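Local coordinates for protein dihydropteridine reductase (Dictyostelium discoideum, PDB 3ORF) that reduces quinonoid dihydropteridines to tetrahydropteridines with NADH or NADPH, probably renewing the tetrahydrobiopterin used by the aromatic amino acid hydroxylases, at residues 26-31 with 50-55; 37-42 with 57-62; 88-93 with 137-142; 182-187 with 231-236. All blocks are in the same frame, centred on the assembly; numbering follows the deposited sequence.

Contact 1 (26-31 with 50-55); sequences LVLGGS and ISIDFR. With NAD (nicotinamide-adenine-dinucleotide), chain E.
One face of the Arg55 guanidinium is covered by Ser31 CB, 3.8 Å above its centre, while the adenosine ribose of NAD meets the edge, with C3B in the plane. Arg55 CG lies between the backbone N and the carbonyl carbon (chi1 71°), whence the extended chain reaches back over Ser31. Arg55 NH1 donates to both hydroxyl oxygens of that ribose, NAD O3B and O2B. The Phe54 ring has the adenine tilted over one face, with NAD N3A offset toward the rim. Asp53 takes the same hydroxyls as an acceptor: NAD O2B donates to Asp53 OD1 over 2.7 Å and NAD O3B to Asp53 OD2 over 2.6 Å. A carboxylate suits, since each oxygen can take one hydroxyl. Ser31 N, on the anti side of Asp53 OD2 at 2.7 Å, and Phe54 N, on the anti lone pair of OD1, hold its rotation. An acidic residue ending the second strand is classic for NAD-binding Rossmann folds, here built on strand 24-28, helix 33-44 and strand 48-53. The strands run parallel, 14° apart, joined by Val27 N to Ile50 O and Ile52 N to Val27 O. Ile52 O accepts both Gly29 N, at 2.8 Å, and Gly30 N, from above the carbonyl plane. Glycine suits position 29, with phi at 85°, and position 30, whose CA lies 3.0 Å from Ser51 OG. Leu28 CD1 packs 3.6 Å from Ile52 CG2 and as close to NAD C2A.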
loop_
_atom_site.group_PDB
_atom_site.type_symbol
_atom_site.label_atom_id
_atom_site.label_comp_id
_atom_site.label_asym_id
_atom_site.label_seq_id
_atom_site.Cartn_x
_atom_site.Cartn_y
_atom_site.Cartn_z
ATOM N N LEU A 26 20.408 12.624 4.871
ATOM C CA LEU A 26 20.144 12.099 3.546
ATOM C C LEU A 26 18.699 12.211 3.146
ATOM O O LEU A 26 17.805 11.913 3.945
ATOM C CB LEU A 26 20.550 10.649 3.502
ATOM C CG LEU A 26 19.989 9.777 2.399
ATOM C CD1 LEU A 26 20.566 10.199 1.164
ATOM C CD2 LEU A 26 20.573 8.427 2.652
ATOM N N VAL A 27 18.442 12.658 1.925
ATOM C CA VAL A 27 17.083 13.011 1.541
ATOM C C VAL A 27 16.718 12.365 0.188
ATOM O O VAL A 27 17.338 12.698 -0.833
ATOM C CB VAL A 27 16.882 14.532 1.422
ATOM C CG1 VAL A 27 15.398 14.845 1.083
ATOM C CG2 VAL A 27 17.362 15.309 2.685
ATOM N N LEU A 28 15.736 11.450 0.206
ATOM C CA LEU A 28 15.276 10.755 -1.012
ATOM C C LEU A 28 14.211 11.697 -1.494
ATOM O O LEU A 28 13.410 12.187 -0.663
ATOM C CB LEU A 28 14.687 9.363 -0.648
ATOM C CG LEU A 28 14.190 8.479 -1.798
ATOM C CD1 LEU A 28 15.413 8.177 -2.767
ATOM C CD2 LEU A 28 13.528 7.131 -1.259
ATOM N N GLY A 29 14.216 12.041 -2.794
ATOM C CA GLY A 29 13.349 13.110 -3.232
ATOM C C GLY A 29 14.051 14.432 -3.010
ATOM O O GLY A 29 13.411 15.517 -2.962
ATOM N N GLY A 30 15.364 14.349 -2.798
ATOM C CA GLY A 30 16.157 15.546 -2.545
ATOM C C GLY A 30 16.110 16.675 -3.569
ATOM O O GLY A 30 16.570 17.770 -3.264
ATOM N N SER A 31 15.491 16.485 -4.741
ATOM C CA SER A 31 15.419 17.612 -5.692
ATOM C C SER A 31 14.038 18.207 -5.797
ATOM O O SER A 31 13.884 19.224 -6.502
ATOM C CB SER A 31 15.819 17.188 -7.094
ATOM O OG SER A 31 17.185 16.767 -7.100
ATOM N N ILE A 50 23.015 15.120 1.643
ATOM C CA ILE A 50 23.100 14.170 0.527
ATOM C C ILE A 50 21.705 14.000 -0.090
ATOM O O ILE A 50 20.701 13.894 0.661
ATOM C CB ILE A 50 23.564 12.816 0.980
ATOM C CG1 ILE A 50 24.958 12.897 1.585
ATOM C CG2 ILE A 50 23.583 11.869 -0.177
ATOM C CD1 ILE A 50 25.083 12.034 2.727
ATOM N N SER A 51 21.622 13.960 -1.422
ATOM C CA SER A 51 20.326 13.908 -2.113
ATOM C C SER A 51 20.312 12.749 -3.097
ATOM O O SER A 51 21.260 12.582 -3.855
ATOM C CB SER A 51 20.029 15.268 -2.807
ATOM O OG SER A 51 18.945 15.233 -3.733
ATOM N N ILE A 52 19.276 11.903 -3.024
ATOM C CA ILE A 52 18.987 10.923 -4.074
ATOM C C ILE A 52 17.651 11.338 -4.714
ATOM O O ILE A 52 16.674 11.621 -4.012
ATOM C CB ILE A 52 18.859 9.461 -3.502
ATOM C CG1 ILE A 52 20.122 9.015 -2.728
ATOM C CG2 ILE A 52 18.470 8.449 -4.602
ATOM C CD1 ILE A 52 19.835 7.828 -1.708
ATOM N N ASP A 53 17.616 11.378 -6.034
ATOM C CA ASP A 53 16.427 11.788 -6.805
ATOM C C ASP A 53 16.639 11.365 -8.280
ATOM O O ASP A 53 17.693 10.720 -8.598
ATOM C CB ASP A 53 16.156 13.286 -6.640
ATOM C CG ASP A 53 14.699 13.629 -6.831
ATOM O OD1 ASP A 53 14.028 12.989 -7.693
ATOM O OD2 ASP A 53 14.195 14.520 -6.085
ATOM N N PHE A 54 15.666 11.646 -9.160
ATOM C CA PHE A 54 15.846 11.287 -10.600
ATOM C C PHE A 54 16.801 12.245 -11.319
ATOM O O PHE A 54 17.423 11.892 -12.313
ATOM C CB PHE A 54 14.524 11.112 -11.383
ATOM C CG PHE A 54 13.611 10.055 -10.800
ATOM C CD1 PHE A 54 12.267 10.336 -10.523
ATOM C CD2 PHE A 54 14.099 8.778 -10.464
ATOM C CE1 PHE A 54 11.418 9.339 -9.937
ATOM C CE2 PHE A 54 13.245 7.797 -9.861
ATOM C CZ PHE A 54 11.942 8.083 -9.631
ATOM N N ARG A 55 16.936 13.442 -10.774
ATOM C CA ARG A 55 17.846 14.450 -11.302
ATOM C C ARG A 55 18.691 14.964 -10.094
ATOM O O ARG A 55 18.328 14.739 -8.906
ATOM C CB ARG A 55 17.038 15.541 -12.031
ATOM C CG ARG A 55 16.242 16.438 -11.132
ATOM C CD ARG A 55 14.955 16.978 -11.796
ATOM N NE ARG A 55 14.118 17.674 -10.791
ATOM C CZ ARG A 55 13.223 17.064 -9.999
ATOM N NH1 ARG A 55 13.005 15.752 -10.107
ATOM N NH2 ARG A 55 12.534 17.757 -9.102
HETATM P PA NAD E . 7.716 17.335 -5.916
HETATM O O1A NAD E . 7.031 16.711 -7.078
HETATM O O2A NAD E . 8.372 18.666 -6.039
HETATM O O5B NAD E . 8.972 16.344 -5.542
HETATM C C5B NAD E . 8.965 14.973 -5.378
HETATM C C4B NAD E . 10.389 14.501 -5.720
HETATM O O4B NAD E . 10.373 13.049 -5.587
HETATM C C3B NAD E . 10.679 14.775 -7.220
HETATM O O3B NAD E . 12.019 15.189 -7.349
HETATM C C2B NAD E . 10.656 13.406 -7.869
HETATM O O2B NAD E . 11.619 13.313 -8.931
HETATM C C1B NAD E . 11.106 12.519 -6.690
HETATM N N9A NAD E . 10.650 11.103 -6.758
HETATM C C8A NAD E . 9.428 10.698 -7.192
HETATM N N7A NAD E . 9.384 9.365 -7.044
HETATM C C5A NAD E . 10.581 8.915 -6.555
HETATM C C6A NAD E . 11.125 7.639 -6.208
HETATM N N6A NAD E . 10.433 6.493 -6.425
HETATM N N1A NAD E . 12.387 7.562 -5.697
HETATM C C2A NAD E . 13.110 8.665 -5.547
HETATM N N3A NAD E . 12.617 9.880 -5.866
HETATM C C4A NAD E . 11.382 10.038 -6.391
HETATM O O3 NAD E . 6.677 17.242 -4.736
HETATM P PN NAD E . 6.609 18.017 -3.412
HETATM O O1N NAD E . 5.565 19.058 -3.676
HETATM O O2N NAD E . 7.976 18.321 -2.817
HETATM O O5D NAD E . 5.926 16.969 -2.377
HETATM C C5D NAD E . 6.689 16.194 -1.444
HETATM C C4D NAD E . 5.793 15.142 -0.761
HETATM O O4D NAD E . 4.540 15.755 -0.355
HETATM C C3D NAD E . 5.384 13.927 -1.604
HETATM O O3D NAD E . 5.718 12.742 -0.799
HETATM C C2D NAD E . 3.860 14.048 -1.747
HETATM O O2D NAD E . 3.343 12.712 -1.844
HETATM C C1D NAD E . 3.586 14.648 -0.349
HETATM N N1N NAD E . 2.285 15.105 0.320
HETATM C C2N NAD E . 1.647 16.409 0.120
HETATM C C3N NAD E . 0.437 16.681 0.848
HETATM C C7N NAD E . -0.346 18.020 0.755
HETATM O O7N NAD E . -1.587 18.002 0.653
HETATM N N7N NAD E . 0.418 19.127 0.871
HETATM C C4N NAD E . -0.091 15.723 1.748
HETATM C C5N NAD E . 0.553 14.496 1.949
HETATM C C6N NAD E . 1.710 14.200 1.248
#

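Contact 2 (37-42 with 57-62); sequences EVVKFF and NPNADH
The backbone bond from Ala60 N to Asn57 O, 2.9 Å long, closes the type I turn whose two end residues lean on Val39. Proline suits the second place of that turn, since the phi of Pro58, -70°, is what its ring enforces. The one apolar pair across the contact is Val39 CG1 with Ala60 CB, at 3.8 Å, and CG1 rests nearly as close to Ala60 CA. That branch is swung anti to the backbone N, chi1 164°, and so reaches out from the helix toward the turn. A beta-branched valine offers a short, stiff apolar side chain here, and the small Ala60 lets the turn come near. The side-chain amide of Asn57 approaches Val39 from the opposite direction, and that of Asn59 crosses the root of Lys40 near CG. Only the aliphatic base of the lysine takes part; its chain bends three times and carries the amine away. Lys43 NZ, one helical turn further on, bonds to Asn59 O and adds a polar tie to the loop. Helix 33-44 lies over strands 24-28 and 48-53, with Val39 also touching Val27 and Thr49, while the turn fills the link from strand 48-53 to the edge strand 62-65.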
loop_
_atom_site.group_PDB
_atom_site.type_symbol
_atom_site.label_atom_id
_atom_site.label_comp_id
_atom_site.label_asym_id
_atom_site.label_seq_id
_atom_site.Cartn_x
_atom_site.Cartn_y
_atom_site.Cartn_z
ATOM N N GLU A 37 14.110 22.144 -0.073
ATOM C CA GLU A 37 14.092 23.037 1.077
ATOM C C GLU A 37 14.732 22.376 2.326
ATOM O O GLU A 37 15.436 23.031 3.075
ATOM C CB GLU A 37 12.687 23.524 1.390
ATOM C CG GLU A 37 12.572 24.445 2.647
ATOM C CD GLU A 37 13.497 25.692 2.651
ATOM O OE1 GLU A 37 13.555 26.442 1.629
ATOM O OE2 GLU A 37 14.150 25.923 3.720
ATOM N N VAL A 38 14.516 21.077 2.530
ATOM C CA VAL A 38 15.204 20.367 3.633
ATOM C C VAL A 38 16.730 20.421 3.428
ATOM O O VAL A 38 17.530 20.507 4.386
ATOM C CB VAL A 38 14.696 18.895 3.773
ATOM C CG1 VAL A 38 15.423 18.176 4.887
ATOM C CG2 VAL A 38 13.176 18.884 4.080
ATOM N N VAL A 39 17.163 20.341 2.187
ATOM C CA VAL A 39 18.630 20.305 1.972
ATOM C C VAL A 39 19.177 21.705 2.304
ATOM O O VAL A 39 20.140 21.852 3.086
ATOM C CB VAL A 39 18.989 19.899 0.529
ATOM C CG1 VAL A 39 20.470 20.239 0.219
ATOM C CG2 VAL A 39 18.699 18.408 0.318
ATOM N N LYS A 40 18.495 22.716 1.768
ATOM C CA LYS A 40 18.912 24.101 1.920
ATOM C C LYS A 40 18.991 24.455 3.413
ATOM O O LYS A 40 19.995 25.021 3.864
ATOM C CB LYS A 40 17.944 25.046 1.199
ATOM C CG LYS A 40 18.521 26.324 0.671
ATOM C CD LYS A 40 17.655 27.541 1.058
ATOM C CE LYS A 40 16.749 28.048 -0.063
ATOM N NZ LYS A 40 16.508 29.577 -0.002
ATOM N N PHE A 41 17.936 24.135 4.167
ATOM C CA PHE A 41 17.896 24.478 5.571
ATOM C C PHE A 41 18.967 23.701 6.363
ATOM O O PHE A 41 19.649 24.265 7.242
ATOM C CB PHE A 41 16.495 24.194 6.170
ATOM C CG PHE A 41 16.313 24.751 7.544
ATOM C CD1 PHE A 41 15.710 26.002 7.734
ATOM C CD2 PHE A 41 16.799 24.047 8.671
ATOM C CE1 PHE A 41 15.566 26.547 9.088
ATOM C CE2 PHE A 41 16.650 24.568 9.988
ATOM C CZ PHE A 41 16.038 25.826 10.189
ATOM N N PHE A 42 19.126 22.416 6.090
ATOM C CA PHE A 42 20.176 21.714 6.847
ATOM C C PHE A 42 21.559 22.253 6.572
ATOM O O PHE A 42 22.333 22.453 7.501
ATOM C CB PHE A 42 20.109 20.202 6.717
ATOM C CG PHE A 42 19.110 19.568 7.690
ATOM C CD1 PHE A 42 17.719 19.854 7.587
ATOM C CD2 PHE A 42 19.542 18.701 8.678
ATOM C CE1 PHE A 42 16.785 19.288 8.451
ATOM C CE2 PHE A 42 18.596 18.090 9.573
ATOM C CZ PHE A 42 17.214 18.420 9.484
ATOM N N ASN A 57 20.747 17.377 -7.382
ATOM C CA ASN A 57 20.517 18.597 -6.612
ATOM C C ASN A 57 21.870 19.201 -6.355
ATOM O O ASN A 57 22.558 18.793 -5.380
ATOM C CB ASN A 57 19.817 18.377 -5.267
ATOM C CG ASN A 57 19.567 19.705 -4.533
ATOM O OD1 ASN A 57 18.807 19.754 -3.551
ATOM N ND2 ASN A 57 20.208 20.799 -5.006
ATOM N N PRO A 58 22.280 20.162 -7.224
ATOM C CA PRO A 58 23.687 20.608 -7.198
ATOM C C PRO A 58 23.920 21.391 -5.931
ATOM O O PRO A 58 25.015 21.493 -5.506
ATOM C CB PRO A 58 23.816 21.497 -8.456
ATOM C CG PRO A 58 22.394 21.973 -8.759
ATOM C CD PRO A 58 21.451 20.921 -8.191
ATOM N N ASN A 59 22.874 21.905 -5.304
ATOM C CA ASN A 59 23.021 22.599 -4.026
ATOM C C ASN A 59 23.437 21.667 -2.877
ATOM O O ASN A 59 24.016 22.091 -1.896
ATOM C CB ASN A 59 21.729 23.361 -3.722
ATOM C CG ASN A 59 21.817 24.204 -2.445
ATOM O OD1 ASN A 59 21.015 24.029 -1.515
ATOM N ND2 ASN A 59 22.788 25.132 -2.401
ATOM N N ALA A 60 23.177 20.381 -3.007
ATOM C CA ALA A 60 23.586 19.452 -1.979
ATOM C C ALA A 60 25.071 19.122 -2.097
ATOM O O ALA A 60 25.670 19.192 -3.198
ATOM C CB ALA A 60 22.771 18.188 -2.063
ATOM N N ASP A 61 25.636 18.717 -0.951
ATOM C CA ASP A 61 27.052 18.410 -0.827
ATOM C C ASP A 61 27.360 17.127 -1.571
ATOM O O ASP A 61 28.421 16.995 -2.181
ATOM C CB ASP A 61 27.523 18.435 0.664
ATOM C CG ASP A 61 27.333 19.837 1.298
ATOM O OD1 ASP A 61 27.700 20.863 0.643
ATOM O OD2 ASP A 61 26.753 19.944 2.403
ATOM N N HIS A 62 26.421 16.191 -1.542
ATOM C CA HIS A 62 26.550 15.034 -2.396
ATOM C C HIS A 62 25.217 14.768 -3.053
ATOM O O HIS A 62 24.185 14.768 -2.382
ATOM C CB HIS A 62 26.930 13.809 -1.595
ATOM C CG HIS A 62 28.241 13.905 -0.881
ATOM N ND1 HIS A 62 29.423 13.452 -1.433
ATOM C CD2 HIS A 62 28.545 14.330 0.369
ATOM C CE1 HIS A 62 30.402 13.617 -0.560
ATOM N NE2 HIS A 62 29.895 14.142 0.545
#

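Contact 3 (88-93 with 137-142); sequences VDTFVC and GGLFVL
Phe91 and Phe140 lie side by side on two neighbouring strands of the parallel Rossmann sheet, 88-93 and 138-143, whose short axes here run only 3° apart. Four backbone bonds make the ladder: Leu139 N to Asp89 O, Phe91 N to Leu139 O, Val141 N to Phe91 O and Cys93 N to Val141 O, the shortest being Phe91 N to Leu139 O at 2.7 Å. Weaker CA-H...O contacts lie between them, such as Thr90 CA to Leu139 O at 3.2 Å. Aromatic packing occupies one face. Both phenylalanines hold CG anti to the backbone N (chi1 168° in Phe91 and close to it in Phe140), and their rings therefore leave the sheet together. The planes are 21° from parallel but slid apart, with centroids 5.1 Å from each other, and Phe91 CD2 touches Phe140 CE1 at 3.5 Å. Large flat rings suit this face because helices 108-133 and 156-172 press on it. The other face carries Thr90, Val92, Leu139 and Val141, three of the four beta-branched, a shape that favours strands, beneath helix 213-225, and there Thr90 OG1 finds its polar partner in Ser224 OG. A leucine methyl completes the phenylalanine side, serving two neighbours: Leu142 CD2 lies 3.6 Å from Cys93 CB and at the edge of the Phe91 ring, 4.1 Å from CE2.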
loop_
_atom_site.group_PDB
_atom_site.type_symbol
_atom_site.label_atom_id
_atom_site.label_comp_id
_atom_site.label_asym_id
_atom_site.label_seq_id
_atom_site.Cartn_x
_atom_site.Cartn_y
_atom_site.Cartn_z
ATOM N N VAL A 88 24.326 8.137 8.198
ATOM C CA VAL A 88 23.543 9.352 8.290
ATOM C C VAL A 88 22.801 9.445 9.577
ATOM O O VAL A 88 22.361 8.428 10.106
ATOM C CB VAL A 88 22.642 9.645 7.016
ATOM C CG1 VAL A 88 23.421 9.432 5.680
ATOM C CG2 VAL A 88 21.394 8.886 6.989
ATOM N N ASP A 89 22.705 10.650 10.106
ATOM C CA ASP A 89 22.048 10.859 11.388
ATOM C C ASP A 89 20.523 11.110 11.270
ATOM O O ASP A 89 19.777 10.922 12.258
ATOM C CB ASP A 89 22.678 12.077 12.061
ATOM C CG ASP A 89 24.201 11.874 12.375
ATOM O OD1 ASP A 89 25.098 12.419 11.625
ATOM O OD2 ASP A 89 24.490 11.113 13.302
ATOM N N THR A 90 20.119 11.657 10.118
ATOM C CA THR A 90 18.764 11.898 9.781
ATOM C C THR A 90 18.520 11.488 8.317
ATOM O O THR A 90 19.287 11.868 7.407
ATOM C CB THR A 90 18.424 13.359 9.904
ATOM O OG1 THR A 90 18.432 13.733 11.284
ATOM C CG2 THR A 90 17.048 13.616 9.291
ATOM N N PHE A 91 17.467 10.691 8.108
ATOM C CA PHE A 91 17.036 10.324 6.763
ATOM C C PHE A 91 15.636 10.865 6.547
ATOM O O PHE A 91 14.788 10.767 7.457
ATOM C CB PHE A 91 17.035 8.806 6.567
ATOM C CG PHE A 91 16.334 8.392 5.307
ATOM C CD1 PHE A 91 17.020 8.370 4.089
ATOM C CD2 PHE A 91 14.942 8.139 5.305
ATOM C CE1 PHE A 91 16.346 8.090 2.887
ATOM C CE2 PHE A 91 14.273 7.809 4.115
ATOM C CZ PHE A 91 15.013 7.785 2.884
ATOM N N VAL A 92 15.361 11.474 5.404
ATOM C CA VAL A 92 13.986 12.000 5.135
ATOM C C VAL A 92 13.549 11.564 3.771
ATOM O O VAL A 92 14.282 11.746 2.800
ATOM C CB VAL A 92 13.953 13.525 5.139
ATOM C CG1 VAL A 92 12.496 14.041 4.771
ATOM C CG2 VAL A 92 14.372 14.059 6.505
ATOM N N CYS A 93 12.395 10.931 3.646
ATOM C CA CYS A 93 11.930 10.714 2.285
ATOM C C CYS A 93 10.924 11.776 1.897
ATOM O O CYS A 93 9.817 11.917 2.504
ATOM C CB CYS A 93 11.324 9.328 2.124
ATOM S SG CYS A 93 10.466 9.012 0.540
ATOM N N GLY A 137 20.649 5.611 16.961
ATOM C CA GLY A 137 20.099 6.851 17.507
ATOM C C GLY A 137 19.550 7.780 16.429
ATOM O O GLY A 137 19.034 8.844 16.750
ATOM N N GLY A 138 19.596 7.353 15.164
ATOM C CA GLY A 138 19.207 8.212 14.010
ATOM C C GLY A 138 17.724 8.555 13.907
ATOM O O GLY A 138 16.864 7.949 14.587
ATOM N N LEU A 139 17.403 9.509 13.042
ATOM C CA LEU A 139 16.050 9.937 12.844
ATOM C C LEU A 139 15.658 9.525 11.442
ATOM O O LEU A 139 16.388 9.804 10.449
ATOM C CB LEU A 139 15.963 11.446 12.907
ATOM C CG LEU A 139 14.563 12.020 12.610
ATOM C CD1 LEU A 139 13.603 11.542 13.694
ATOM C CD2 LEU A 139 14.681 13.536 12.637
ATOM N N PHE A 140 14.511 8.874 11.340
ATOM C CA PHE A 140 14.098 8.363 10.061
ATOM C C PHE A 140 12.676 8.841 9.751
ATOM O O PHE A 140 11.718 8.455 10.446
ATOM C CB PHE A 140 14.128 6.842 10.134
ATOM C CG PHE A 140 13.624 6.171 8.912
ATOM C CD1 PHE A 140 14.516 5.752 7.921
ATOM C CD2 PHE A 140 12.275 5.919 8.757
ATOM C CE1 PHE A 140 14.040 5.076 6.790
ATOM C CE2 PHE A 140 11.814 5.279 7.639
ATOM C CZ PHE A 140 12.695 4.873 6.649
ATOM N N VAL A 141 12.508 9.649 8.717
ATOM C CA VAL A 141 11.187 10.213 8.490
ATOM C C VAL A 141 10.643 9.957 7.139
ATOM O O VAL A 141 11.293 10.320 6.200
ATOM C CB VAL A 141 11.194 11.729 8.733
ATOM C CG1 VAL A 141 9.797 12.355 8.457
ATOM C CG2 VAL A 141 11.557 11.972 10.204
ATOM N N LEU A 142 9.416 9.378 7.035
ATOM C CA LEU A 142 8.726 9.316 5.753
ATOM C C LEU A 142 7.609 10.367 5.680
ATOM O O LEU A 142 6.931 10.647 6.681
ATOM C CB LEU A 142 8.134 7.909 5.526
ATOM C CG LEU A 142 9.085 6.712 5.599
ATOM C CD1 LEU A 142 8.422 5.364 5.164
ATOM C CD2 LEU A 142 10.239 7.051 4.638
#

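Contact 4 (182-187 with 231-236); sequences GSTSLG and PTNGSL
Asn233 OD1 takes the backbone N-H of Ser185 in a nearly straight bond, 2.8 Å with 170° at the hydrogen. Next along the strand, Gly234 N donates to Ser185 O at 2.6 Å, and Gly187 N then reaches Ser235 O at 3.1 Å, in the carbonyl plane. Apolar contact lies beside these bonds: Leu186 crosses the Pro231 ring at about a right angle, CD1 reaching Pro231 CD at 3.7 Å, while its CD2 lies close to Thr232 O. What shapes this partner is a type II turn from Thr232 to Ser235. Thr232 O is gripped twice, by Ser235 N and by Ser235 OG at 2.8 Å. Glycine suits the third place, since Gly234 has phi 93°. Further out, Trp223 of helix 213-225 touches both Leu186 and Pro231, Lys170 NZ bonds to Gly234 O, and Ser185 OG is taken up by Ile169 O of helix 156-172. Regular parallel pairing with strand 236-242 starts at Gly187 and Leu236. Before that point the asparagine amide, with CG anti to its own backbone nitrogen (chi1 -166°), stands in for a strand carbonyl, which implies that a side chain extends the sheet's hydrogen bonding ahead of the start of strand 236-242.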
loop_
_atom_site.group_PDB
_atom_site.type_symbol
_atom_site.label_atom_id
_atom_site.label_comp_id
_atom_site.label_asym_id
_atom_site.label_seq_id
_atom_site.Cartn_x
_atom_site.Cartn_y
_atom_site.Cartn_z
ATOM N N GLY A 182 18.017 2.322 18.788
ATOM C CA GLY A 182 17.738 3.666 19.258
ATOM C C GLY A 182 17.199 4.650 18.230
ATOM O O GLY A 182 17.015 5.820 18.524
ATOM N N SER A 183 16.936 4.191 17.010
ATOM C CA SER A 183 16.419 5.086 16.003
ATOM C C SER A 183 14.940 5.337 16.214
ATOM O O SER A 183 14.275 4.579 16.879
ATOM C CB SER A 183 16.619 4.429 14.641
ATOM O OG SER A 183 15.903 3.233 14.711
ATOM N N THR A 184 14.414 6.359 15.568
ATOM C CA THR A 184 13.030 6.789 15.729
ATOM C C THR A 184 12.523 6.897 14.304
ATOM O O THR A 184 13.154 7.581 13.494
ATOM C CB THR A 184 12.964 8.191 16.349
ATOM O OG1 THR A 184 13.344 8.105 17.713
ATOM C CG2 THR A 184 11.538 8.757 16.328
ATOM N N SER A 185 11.435 6.183 14.019
ATOM C CA SER A 185 10.714 6.196 12.727
ATOM C C SER A 185 9.432 7.061 12.933
ATOM O O SER A 185 8.644 6.766 13.858
ATOM C CB SER A 185 10.324 4.765 12.403
ATOM O OG SER A 185 9.464 4.626 11.270
ATOM N N LEU A 186 9.266 8.121 12.109
ATOM C CA LEU A 186 8.114 9.035 12.128
ATOM C C LEU A 186 7.546 9.216 10.714
ATOM O O LEU A 186 8.239 9.045 9.701
ATOM C CB LEU A 186 8.551 10.440 12.636
ATOM C CG LEU A 186 9.127 10.417 14.049
ATOM C CD1 LEU A 186 9.642 11.750 14.417
ATOM C CD2 LEU A 186 8.076 9.858 15.060
ATOM N N GLY A 187 6.282 9.601 10.652
ATOM C CA GLY A 187 5.670 10.022 9.440
ATOM C C GLY A 187 5.319 11.477 9.670
ATOM O O GLY A 187 4.895 11.837 10.786
ATOM N N PRO A 231 8.625 12.862 18.879
ATOM C CA PRO A 231 7.424 12.119 19.323
ATOM C C PRO A 231 7.744 10.642 19.559
ATOM O O PRO A 231 8.716 10.133 19.088
ATOM C CB PRO A 231 6.472 12.209 18.109
ATOM C CG PRO A 231 7.032 13.319 17.230
ATOM C CD PRO A 231 8.491 13.451 17.545
ATOM N N THR A 232 6.853 9.937 20.228
ATOM C CA THR A 232 6.862 8.488 20.272
ATOM C C THR A 232 7.230 7.803 18.945
ATOM O O THR A 232 6.702 8.112 17.877
ATOM C CB THR A 232 5.465 7.935 20.827
ATOM O OG1 THR A 232 5.414 8.262 22.210
ATOM C CG2 THR A 232 5.380 6.427 20.757
ATOM N N ASN A 233 8.028 6.755 19.066
ATOM C CA ASN A 233 8.551 6.076 17.901
ATOM C C ASN A 233 7.343 5.487 17.164
ATOM O O ASN A 233 6.472 4.795 17.779
ATOM C CB ASN A 233 9.523 4.954 18.393
ATOM C CG ASN A 233 10.403 4.383 17.266
ATOM O OD1 ASN A 233 10.284 4.767 16.107
ATOM N ND2 ASN A 233 11.291 3.454 17.607
ATOM N N GLY A 234 7.266 5.761 15.871
ATOM C CA GLY A 234 6.136 5.313 15.099
ATOM C C GLY A 234 4.964 6.272 14.954
ATOM O O GLY A 234 3.973 5.880 14.304
ATOM N N SER A 235 4.978 7.435 15.620
ATOM C CA SER A 235 3.834 8.386 15.473
ATOM C C SER A 235 3.697 8.850 14.040
ATOM O O SER A 235 4.709 9.144 13.324
ATOM C CB SER A 235 4.095 9.656 16.276
ATOM O OG SER A 235 4.179 9.278 17.636
ATOM N N LEU A 236 2.462 9.019 13.626
ATOM C CA LEU A 236 2.189 9.753 12.387
ATOM C C LEU A 236 1.937 11.164 12.852
ATOM O O LEU A 236 0.992 11.396 13.624
ATOM C CB LEU A 236 0.894 9.190 11.771
ATOM C CG LEU A 236 1.012 7.713 11.441
ATOM C CD1 LEU A 236 -0.285 7.181 10.740
ATOM C CD2 LEU A 236 2.283 7.406 10.499
#

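Overall arrangement
From the N terminus, contact 1 closes the beta-alpha-beta unit of strand 24-28, helix 33-44 and strand 48-53 around the adenosine ribose of the coenzyme. Contact 2 closes a 14-residue loop between that helix and the turn before strand 62-65. It crosses contact 1, since 37-42 lies between that contact's segments and 57-62 follows both; the two also touch, probably through a bond from Ser51 N to His62 O. Contacts 3 and 4 follow in series, each closing a loop of 43 residues, and none nests. Contact 3 adjoins contact 1 where strands 24-28 and 88-93 pair, and contact 4 where 138-143 and 184-190 pair. The sheet therefore spans contacts 1 and 4, centres about 22 Å apart.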